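Meta cleavage compound hydrolase (PDB 1J1I) catalyses hydrolytic cleavage of a carbon-carbon bond in the meta-cleavage product of carbazole degradation, a step that yields anthranilate. Local coordinates at residues 40-51 with 70-78; 107-118 with 129-140. All blocks are in the same frame, centred on the assembly; numbering follows the deposited sequence.

In the fold
The two contacts follow one another along the chain, contact 1 closing before contact 2 opens. In contact 1 the chain leaves strand 38-42, runs through the glycine-rich loop and helices 51-55 and 59-62, and returns on strand 67-71, so that the loops beyond both strands meet. After helix 88-101, contact 2 closes the loop made by helix 114-126, pairing strands 108-113 and 131-137 of a beta-alpha-beta unit. Strands 38-42 and 108-113 are neighbours in the central sheet of the alpha/beta hydrolase fold, and the backbones of I42 and V111 probably hydrogen-bond across this seam. Just past the ends of these strands, G44 of contact 1 packs on S114, the likely nucleophile, in contact 2.

Contact 1. Residues 40-51 with 70-78; sequences ILIHGGGAGAES and AMDMLGFGK
The imidazole of H43 has E50 CA over one face, offset toward the rim, and CA of D72 at its edge. Its NE2 accepts a nearly straight bond from M73 N (2.9 Å, 169°), tilted out of the ring plane, while ND1 donates to G44 O (2.8 Å), which lies in the plane of the ring; gripped at both nitrogens, the ring cannot turn freely. CG of H43 sits between its backbone N and carbonyl carbon (chi1 63°), which swings the ring toward 70-78. The F76 ring receives G46 O at its edge, in plane, and lies oblique to the imidazole, with F76 CB 3.4 Å from H43 CE1. These groups pin the loop after strand 38-42 of the alpha/beta hydrolase fold against the turn after strand 67-71; the two strands run parallel, joined by a hydrogen bond from M71 N to L41 O. Just past strand 67-71, D72 OD1 accepts two hydrogen bonds from opposite faces of its carboxylate plane, S51 N at 2.9 Å and S51 OG at 2.6 Å. R29 forms salt bridges to both D72 and E50, and E50 also caps G53 N. M73 packs its CG on I42 CG2 (3.6 Å), the side chains crossing at about a right angle.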
loop_
_atom_site.group_PDB
_atom_site.type_symbol
_atom_site.label_atom_id
_atom_site.label_comp_id
_atom_site.label_asym_id
_atom_site.label_seq_id
_atom_site.Cartn_x
_atom_site.Cartn_y
_atom_site.Cartn_z
ATOM N N ILE A 40 -7.458 -2.441 17.911
ATOM C CA ILE A 40 -8.631 -3.302 17.947
ATOM C C ILE A 40 -8.927 -3.894 16.574
ATOM O O ILE A 40 -9.042 -3.165 15.586
ATOM C CB ILE A 40 -9.880 -2.526 18.411
ATOM C CG1 ILE A 40 -9.653 -1.965 19.819
ATOM C CG2 ILE A 40 -11.109 -3.443 18.367
ATOM C CD1 ILE A 40 -10.838 -1.186 20.369
ATOM N N LEU A 41 -9.052 -5.216 16.521
ATOM C CA LEU A 41 -9.345 -5.914 15.276
ATOM C C LEU A 41 -10.823 -6.300 15.294
ATOM O O LEU A 41 -11.305 -6.857 16.283
ATOM C CB LEU A 41 -8.460 -7.166 15.154
ATOM C CG LEU A 41 -6.951 -6.963 15.369
ATOM C CD1 LEU A 41 -6.223 -8.296 15.221
ATOM C CD2 LEU A 41 -6.400 -5.944 14.363
ATOM N N ILE A 42 -11.539 -5.986 14.212
ATOM C CA ILE A 42 -12.967 -6.296 14.108
ATOM C C ILE A 42 -13.216 -7.232 12.934
ATOM O O ILE A 42 -12.989 -6.866 11.781
ATOM C CB ILE A 42 -13.819 -5.018 13.896
ATOM C CG1 ILE A 42 -13.373 -3.909 14.855
ATOM C CG2 ILE A 42 -15.281 -5.326 14.169
ATOM C CD1 ILE A 42 -13.507 -4.271 16.311
ATOM N N HIS A 43 -13.692 -8.436 13.240
ATOM C CA HIS A 43 -13.974 -9.464 12.241
ATOM C C HIS A 43 -15.094 -9.077 11.270
ATOM O O HIS A 43 -15.835 -8.123 11.502
ATOM C CB HIS A 43 -14.335 -10.774 12.955
ATOM C CG HIS A 43 -15.579 -10.685 13.787
ATOM N ND1 HIS A 43 -16.843 -10.806 13.250
ATOM C CD2 HIS A 43 -15.756 -10.426 15.105
ATOM C CE1 HIS A 43 -17.743 -10.625 14.199
ATOM N NE2 HIS A 43 -17.110 -10.392 15.335
ATOM N N GLY A 44 -15.214 -9.833 10.184
ATOM C CA GLY A 44 -16.248 -9.555 9.207
ATOM C C GLY A 44 -17.568 -10.220 9.544
ATOM O O GLY A 44 -17.703 -10.885 10.575
ATOM N N GLY A 45 -18.552 -10.034 8.669
ATOM C CA GLY A 45 -19.850 -10.635 8.886
ATOM C C GLY A 45 -19.808 -12.080 8.436
ATOM O O GLY A 45 -18.732 -12.644 8.230
ATOM N N GLY A 46 -20.973 -12.685 8.271
ATOM C CA GLY A 46 -21.006 -14.071 7.846
ATOM C C GLY A 46 -21.265 -14.986 9.022
ATOM O O GLY A 46 -20.830 -14.715 10.145
ATOM N N ALA A 47 -21.979 -16.074 8.764
ATOM C CA ALA A 47 -22.306 -17.033 9.807
ATOM C C ALA A 47 -21.045 -17.657 10.389
ATOM O O ALA A 47 -20.183 -18.133 9.657
ATOM C CB ALA A 47 -23.224 -18.120 9.242
ATOM N N GLY A 48 -20.936 -17.638 11.713
ATOM C CA GLY A 48 -19.778 -18.220 12.364
ATOM C C GLY A 48 -18.535 -17.351 12.356
ATOM O O GLY A 48 -17.470 -17.786 12.789
ATOM N N ALA A 49 -18.656 -16.121 11.869
ATOM C CA ALA A 49 -17.503 -15.232 11.836
ATOM C C ALA A 49 -17.248 -14.669 13.226
ATOM O O ALA A 49 -18.171 -14.213 13.905
ATOM C CB ALA A 49 -17.730 -14.097 10.844
ATOM N N GLU A 50 -15.992 -14.727 13.650
ATOM C CA GLU A 50 -15.591 -14.209 14.953
ATOM C C GLU A 50 -14.085 -13.957 14.989
ATOM O O GLU A 50 -13.371 -14.246 14.025
ATOM C CB GLU A 50 -16.044 -15.154 16.082
ATOM C CG GLU A 50 -15.712 -16.628 15.890
ATOM C CD GLU A 50 -14.234 -16.918 16.052
ATOM O OE1 GLU A 50 -13.699 -16.677 17.157
ATOM O OE2 GLU A 50 -13.610 -17.383 15.077
ATOM N N SER A 51 -13.609 -13.421 16.106
ATOM C CA SER A 51 -12.210 -13.047 16.263
ATOM C C SER A 51 -11.101 -14.073 16.033
ATOM O O SER A 51 -10.106 -13.762 15.380
ATOM C CB SER A 51 -12.017 -12.402 17.637
ATOM O OG SER A 51 -12.839 -11.253 17.764
ATOM N N ALA A 70 -8.762 -8.243 19.771
ATOM C CA ALA A 70 -9.689 -8.716 18.745
ATOM C C ALA A 70 -11.059 -8.901 19.398
ATOM O O ALA A 70 -11.263 -9.832 20.175
ATOM C CB ALA A 70 -9.191 -10.039 18.156
ATOM N N MET A 71 -11.990 -8.011 19.062
ATOM C CA MET A 71 -13.338 -8.004 19.642
ATOM C C MET A 71 -14.436 -8.645 18.798
ATOM O O MET A 71 -14.526 -8.393 17.602
ATOM C CB MET A 71 -13.743 -6.552 19.930
ATOM C CG MET A 71 -15.127 -6.363 20.563
ATOM S SD MET A 71 -15.825 -4.705 20.232
ATOM C CE MET A 71 -16.748 -5.048 18.705
ATOM N N ASP A 72 -15.276 -9.464 19.432
ATOM C CA ASP A 72 -16.407 -10.069 18.731
ATOM C C ASP A 72 -17.524 -9.032 18.728
ATOM O O ASP A 72 -17.874 -8.483 19.780
ATOM C CB ASP A 72 -16.906 -11.326 19.455
ATOM C CG ASP A 72 -16.093 -12.560 19.123
ATOM O OD1 ASP A 72 -15.117 -12.457 18.340
ATOM O OD2 ASP A 72 -16.440 -13.637 19.652
ATOM N N MET A 73 -18.076 -8.746 17.554
ATOM C CA MET A 73 -19.157 -7.778 17.463
ATOM C C MET A 73 -20.437 -8.282 18.117
ATOM O O MET A 73 -20.621 -9.481 18.333
ATOM C CB MET A 73 -19.473 -7.445 16.002
ATOM C CG MET A 73 -18.401 -6.627 15.282
ATOM S SD MET A 73 -18.963 -6.124 13.646
ATOM C CE MET A 73 -18.687 -7.637 12.724
ATOM N N LEU A 74 -21.315 -7.339 18.423
ATOM C CA LEU A 74 -22.617 -7.622 19.008
ATOM C C LEU A 74 -23.304 -8.697 18.168
ATOM O O LEU A 74 -23.433 -8.549 16.951
ATOM C CB LEU A 74 -23.457 -6.343 18.984
ATOM C CG LEU A 74 -24.930 -6.382 19.394
ATOM C CD1 LEU A 74 -25.056 -6.680 20.882
ATOM C CD2 LEU A 74 -25.560 -5.031 19.060
ATOM N N GLY A 75 -23.730 -9.776 18.820
ATOM C CA GLY A 75 -24.414 -10.851 18.117
ATOM C C GLY A 75 -23.538 -11.915 17.476
ATOM O O GLY A 75 -24.056 -12.897 16.941
ATOM N N PHE A 76 -22.219 -11.735 17.515
ATOM C CA PHE A 76 -21.306 -12.705 16.914
ATOM C C PHE A 76 -20.410 -13.398 17.933
ATOM O O PHE A 76 -20.249 -12.929 19.062
ATOM C CB PHE A 76 -20.396 -12.032 15.869
ATOM C CG PHE A 76 -21.107 -11.596 14.616
ATOM C CD1 PHE A 76 -21.934 -10.481 14.614
ATOM C CD2 PHE A 76 -20.939 -12.308 13.432
ATOM C CE1 PHE A 76 -22.587 -10.078 13.448
ATOM C CE2 PHE A 76 -21.588 -11.915 12.259
ATOM C CZ PHE A 76 -22.413 -10.797 12.269
ATOM N N GLY A 77 -19.817 -14.511 17.506
ATOM C CA GLY A 77 -18.907 -15.268 18.346
ATOM C C GLY A 77 -19.398 -15.541 19.753
ATOM O O GLY A 77 -20.448 -16.156 19.943
ATOM N N LYS A 78 -18.634 -15.085 20.744
ATOM C CA LYS A 78 -19.001 -15.299 22.138
ATOM C C LYS A 78 -19.562 -14.050 22.801
ATOM O O LYS A 78 -19.839 -14.048 24.000
ATOM C CB LYS A 78 -17.796 -15.812 22.929
ATOM C CG LYS A 78 -17.293 -17.176 22.469
ATOM C CD LYS A 78 -16.219 -17.703 23.402
ATOM C CE LYS A 78 -15.638 -19.013 22.891
ATOM N NZ LYS A 78 -14.570 -19.536 23.790
HETATM O O HOH W 1 -20.333 -15.837 14.944
#

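Contact 2. Residues 107-118 with 129-140; sequences KVSIVGNSMGGA and ELVNALVLMGSA
V111 and V135 lie side by side on parallel strands, pointing the same way from one face of the sheet; backbone hydrogen bonds, among them I110 N to A133 O and G112 N to V135 O, join the strands. Both valines hold CG1 anti to the backbone N, which matches their branches: CG1 of V111 rests 3.8 Å from CB of V135, and their CG2 atoms also meet. Further along this face N113 and M137 come together obliquely. The M137 chain, bent at chi2 and chi3, brings SD to 3.3 Å from N113 ND2, a weak hydrogen bond; ND2 also donates to the carbonyl of H261. On the other face the extended I110 chain crosses V131 at about a right angle, CD1 against CG2. L136 reaches over with CD2 to G117 O (3.4 Å). Just before strand 108-113, the extended chain of K107 runs across the neighbouring backbone, its CD 3.5 Å from V131 O, and a water joins NZ to that same carbonyl.

Where strand 108-113 gives way to helix 114-126, S114 adopts strained backbone angles (phi 39°, psi -115°), as expected of a nucleophile elbow in this fold. Its OG donates to N113 OD1 at 2.7 Å from above the amide carbonyl plane, and lies beside H261, the likely catalytic histidine. S114 N bonds to M137 O, and S114 O accepts from A140 N as well as A118 N, tying the elbow to the end of strand 131-137. Helix 268-281 covers the V111, V135 and M137 face through F271 and F278, helix 88-101 lies against V108 and L130, and strand 38-42 flanks strand 108-113.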
loop_
_atom_site.group_PDB
_atom_site.type_symbol
_atom_site.label_atom_id
_atom_site.label_comp_id
_atom_site.label_asym_id
_atom_site.label_seq_id
_atom_site.Cartn_x
_atom_site.Cartn_y
_atom_site.Cartn_z
ATOM N N LYS A 107 -6.246 7.191 22.675
ATOM C CA LYS A 107 -6.952 6.740 21.482
ATOM C C LYS A 107 -6.524 5.331 21.102
ATOM O O LYS A 107 -5.505 4.830 21.579
ATOM C CB LYS A 107 -6.678 7.693 20.317
ATOM C CG LYS A 107 -7.195 9.102 20.556
ATOM C CD LYS A 107 -6.884 10.029 19.396
ATOM C CE LYS A 107 -7.522 11.394 19.617
ATOM N NZ LYS A 107 -7.297 12.296 18.459
ATOM N N VAL A 108 -7.307 4.698 20.237
ATOM C CA VAL A 108 -7.007 3.346 19.777
ATOM C C VAL A 108 -7.117 3.275 18.261
ATOM O O VAL A 108 -7.829 4.070 17.639
ATOM C CB VAL A 108 -7.989 2.308 20.363
ATOM C CG1 VAL A 108 -7.912 2.315 21.881
ATOM C CG2 VAL A 108 -9.402 2.605 19.893
ATOM N N SER A 109 -6.405 2.322 17.669
ATOM C CA SER A 109 -6.459 2.130 16.226
ATOM C C SER A 109 -7.519 1.064 15.991
ATOM O O SER A 109 -7.684 0.165 16.817
ATOM C CB SER A 109 -5.108 1.643 15.692
ATOM O OG SER A 109 -4.087 2.588 15.946
ATOM N N ILE A 110 -8.244 1.166 14.881
ATOM C CA ILE A 110 -9.280 0.189 14.580
ATOM C C ILE A 110 -9.048 -0.439 13.210
ATOM O O ILE A 110 -8.865 0.267 12.216
ATOM C CB ILE A 110 -10.683 0.828 14.610
ATOM C CG1 ILE A 110 -10.940 1.452 15.988
ATOM C CG2 ILE A 110 -11.744 -0.233 14.274
ATOM C CD1 ILE A 110 -12.281 2.162 16.106
ATOM N N VAL A 111 -9.063 -1.767 13.180
ATOM C CA VAL A 111 -8.855 -2.548 11.964
ATOM C C VAL A 111 -10.065 -3.454 11.761
ATOM O O VAL A 111 -10.349 -4.309 12.602
ATOM C CB VAL A 111 -7.599 -3.442 12.082
ATOM C CG1 VAL A 111 -7.348 -4.161 10.764
ATOM C CG2 VAL A 111 -6.383 -2.594 12.482
ATOM N N GLY A 112 -10.765 -3.280 10.643
ATOM C CA GLY A 112 -11.940 -4.094 10.401
ATOM C C GLY A 112 -12.114 -4.614 8.990
ATOM O O GLY A 112 -11.770 -3.947 8.015
ATOM N N ASN A 113 -12.655 -5.824 8.898
ATOM C CA ASN A 113 -12.919 -6.477 7.620
ATOM C C ASN A 113 -14.420 -6.426 7.353
ATOM O O ASN A 113 -15.216 -6.628 8.268
ATOM C CB ASN A 113 -12.449 -7.932 7.673
ATOM C CG ASN A 113 -12.864 -8.724 6.452
ATOM O OD1 ASN A 113 -13.924 -9.347 6.433
ATOM N ND2 ASN A 113 -12.031 -8.691 5.414
ATOM N N SER A 114 -14.795 -6.144 6.107
ATOM C CA SER A 114 -16.197 -6.061 5.698
ATOM C C SER A 114 -17.106 -5.396 6.747
ATOM O O SER A 114 -16.944 -4.212 7.032
ATOM C CB SER A 114 -16.716 -7.460 5.325
ATOM O OG SER A 114 -16.493 -8.397 6.363
ATOM N N MET A 115 -18.063 -6.133 7.315
ATOM C CA MET A 115 -18.959 -5.549 8.326
ATOM C C MET A 115 -18.187 -4.908 9.485
ATOM O O MET A 115 -18.593 -3.877 10.023
ATOM C CB MET A 115 -19.922 -6.606 8.893
ATOM C CG MET A 115 -20.821 -6.064 10.015
ATOM S SD MET A 115 -21.948 -7.321 10.707
ATOM C CE MET A 115 -23.149 -7.456 9.387
ATOM N N GLY A 116 -17.081 -5.533 9.876
ATOM C CA GLY A 116 -16.271 -4.995 10.953
ATOM C C GLY A 116 -15.679 -3.664 10.520
ATOM O O GLY A 116 -15.503 -2.749 11.328
ATOM N N GLY A 117 -15.376 -3.558 9.229
ATOM C CA GLY A 117 -14.820 -2.326 8.699
ATOM C C GLY A 117 -15.866 -1.224 8.709
ATOM O O GLY A 117 -15.582 -0.088 9.090
ATOM N N ALA A 118 -17.088 -1.562 8.308
ATOM C CA ALA A 118 -18.174 -0.578 8.297
ATOM C C ALA A 118 -18.423 -0.064 9.715
ATOM O O ALA A 118 -18.707 1.120 9.926
ATOM C CB ALA A 118 -19.449 -1.208 7.742
ATOM N N GLU A 129 -12.981 11.026 18.595
ATOM C CA GLU A 129 -12.087 11.403 19.685
ATOM C C GLU A 129 -11.494 10.161 20.362
ATOM O O GLU A 129 -10.541 10.256 21.134
ATOM C CB GLU A 129 -12.816 12.278 20.716
ATOM C CG GLU A 129 -13.857 11.576 21.579
ATOM C CD GLU A 129 -15.186 11.347 20.875
ATOM O OE1 GLU A 129 -15.356 11.806 19.724
ATOM O OE2 GLU A 129 -16.068 10.704 21.485
ATOM N N LEU A 130 -12.060 8.999 20.062
ATOM C CA LEU A 130 -11.587 7.739 20.624
ATOM C C LEU A 130 -10.624 7.039 19.670
ATOM O O LEU A 130 -9.907 6.119 20.064
ATOM C CB LEU A 130 -12.763 6.787 20.852
ATOM C CG LEU A 130 -13.922 7.212 21.748
ATOM C CD1 LEU A 130 -15.006 6.138 21.697
ATOM C CD2 LEU A 130 -13.417 7.418 23.169
ATOM N N VAL A 131 -10.610 7.483 18.417
ATOM C CA VAL A 131 -9.802 6.834 17.385
ATOM C C VAL A 131 -8.574 7.577 16.878
ATOM O O VAL A 131 -8.630 8.773 16.591
ATOM C CB VAL A 131 -10.697 6.503 16.170
ATOM C CG1 VAL A 131 -9.964 5.585 15.197
ATOM C CG2 VAL A 131 -11.993 5.865 16.653
ATOM N N ASN A 132 -7.477 6.831 16.745
ATOM C CA ASN A 132 -6.200 7.351 16.262
ATOM C C ASN A 132 -5.975 7.030 14.776
ATOM O O ASN A 132 -5.462 7.857 14.025
ATOM C CB ASN A 132 -5.060 6.745 17.082
ATOM C CG ASN A 132 -3.700 7.042 16.493
ATOM O OD1 ASN A 132 -3.260 8.191 16.469
ATOM N ND2 ASN A 132 -3.027 6.003 16.003
ATOM N N ALA A 133 -6.348 5.821 14.366
ATOM C CA ALA A 133 -6.177 5.376 12.979
ATOM C C ALA A 133 -7.221 4.325 12.638
ATOM O O ALA A 133 -7.722 3.627 13.524
ATOM C CB ALA A 133 -4.776 4.799 12.773
ATOM N N LEU A 134 -7.533 4.212 11.350
ATOM C CA LEU A 134 -8.529 3.263 10.863
ATOM C C LEU A 134 -8.029 2.463 9.660
ATOM O O LEU A 134 -7.436 3.018 8.739
ATOM C CB LEU A 134 -9.797 4.010 10.451
ATOM C CG LEU A 134 -10.917 3.199 9.790
ATOM C CD1 LEU A 134 -11.560 2.268 10.809
ATOM C CD2 LEU A 134 -11.957 4.150 9.213
ATOM N N VAL A 135 -8.280 1.161 9.672
ATOM C CA VAL A 135 -7.885 0.294 8.562
ATOM C C VAL A 135 -9.145 -0.375 8.041
ATOM O O VAL A 135 -9.811 -1.100 8.772
ATOM C CB VAL A 135 -6.886 -0.793 9.015
ATOM C CG1 VAL A 135 -6.564 -1.734 7.845
ATOM C CG2 VAL A 135 -5.613 -0.139 9.542
ATOM N N LEU A 136 -9.485 -0.103 6.787
ATOM C CA LEU A 136 -10.669 -0.679 6.174
ATOM C C LEU A 136 -10.182 -1.743 5.201
ATOM O O LEU A 136 -9.458 -1.450 4.252
ATOM C CB LEU A 136 -11.458 0.404 5.442
ATOM C CG LEU A 136 -11.911 1.566 6.332
ATOM C CD1 LEU A 136 -12.450 2.684 5.457
ATOM C CD2 LEU A 136 -12.972 1.083 7.329
ATOM N N MET A 137 -10.578 -2.981 5.454
ATOM C CA MET A 137 -10.136 -4.101 4.635
ATOM C C MET A 137 -11.337 -4.777 3.993
ATOM O O MET A 137 -12.106 -5.458 4.674
ATOM C CB MET A 137 -9.378 -5.084 5.532
ATOM C CG MET A 137 -8.674 -6.213 4.814
ATOM S SD MET A 137 -8.910 -7.777 5.661
ATOM C CE MET A 137 -8.558 -7.341 7.392
ATOM N N GLY A 138 -11.493 -4.592 2.683
ATOM C CA GLY A 138 -12.624 -5.180 1.986
ATOM C C GLY A 138 -13.870 -4.746 2.729
ATOM O O GLY A 138 -14.885 -5.449 2.768
ATOM N N SER A 139 -13.778 -3.558 3.315
ATOM C CA SER A 139 -14.852 -2.988 4.114
ATOM C C SER A 139 -16.172 -2.697 3.424
ATOM O O SER A 139 -16.220 -2.208 2.296
ATOM C CB SER A 139 -14.375 -1.699 4.784
ATOM O OG SER A 139 -15.428 -1.105 5.527
ATOM N N ALA A 140 -17.249 -2.999 4.138
ATOM C CA ALA A 140 -18.587 -2.725 3.662
ATOM C C ALA A 140 -18.784 -1.224 3.905
ATOM O O ALA A 140 -17.983 -0.596 4.605
ATOM C CB ALA A 140 -19.596 -3.532 4.470
HETATM O O HOH W 2 -9.220 11.474 16.322
#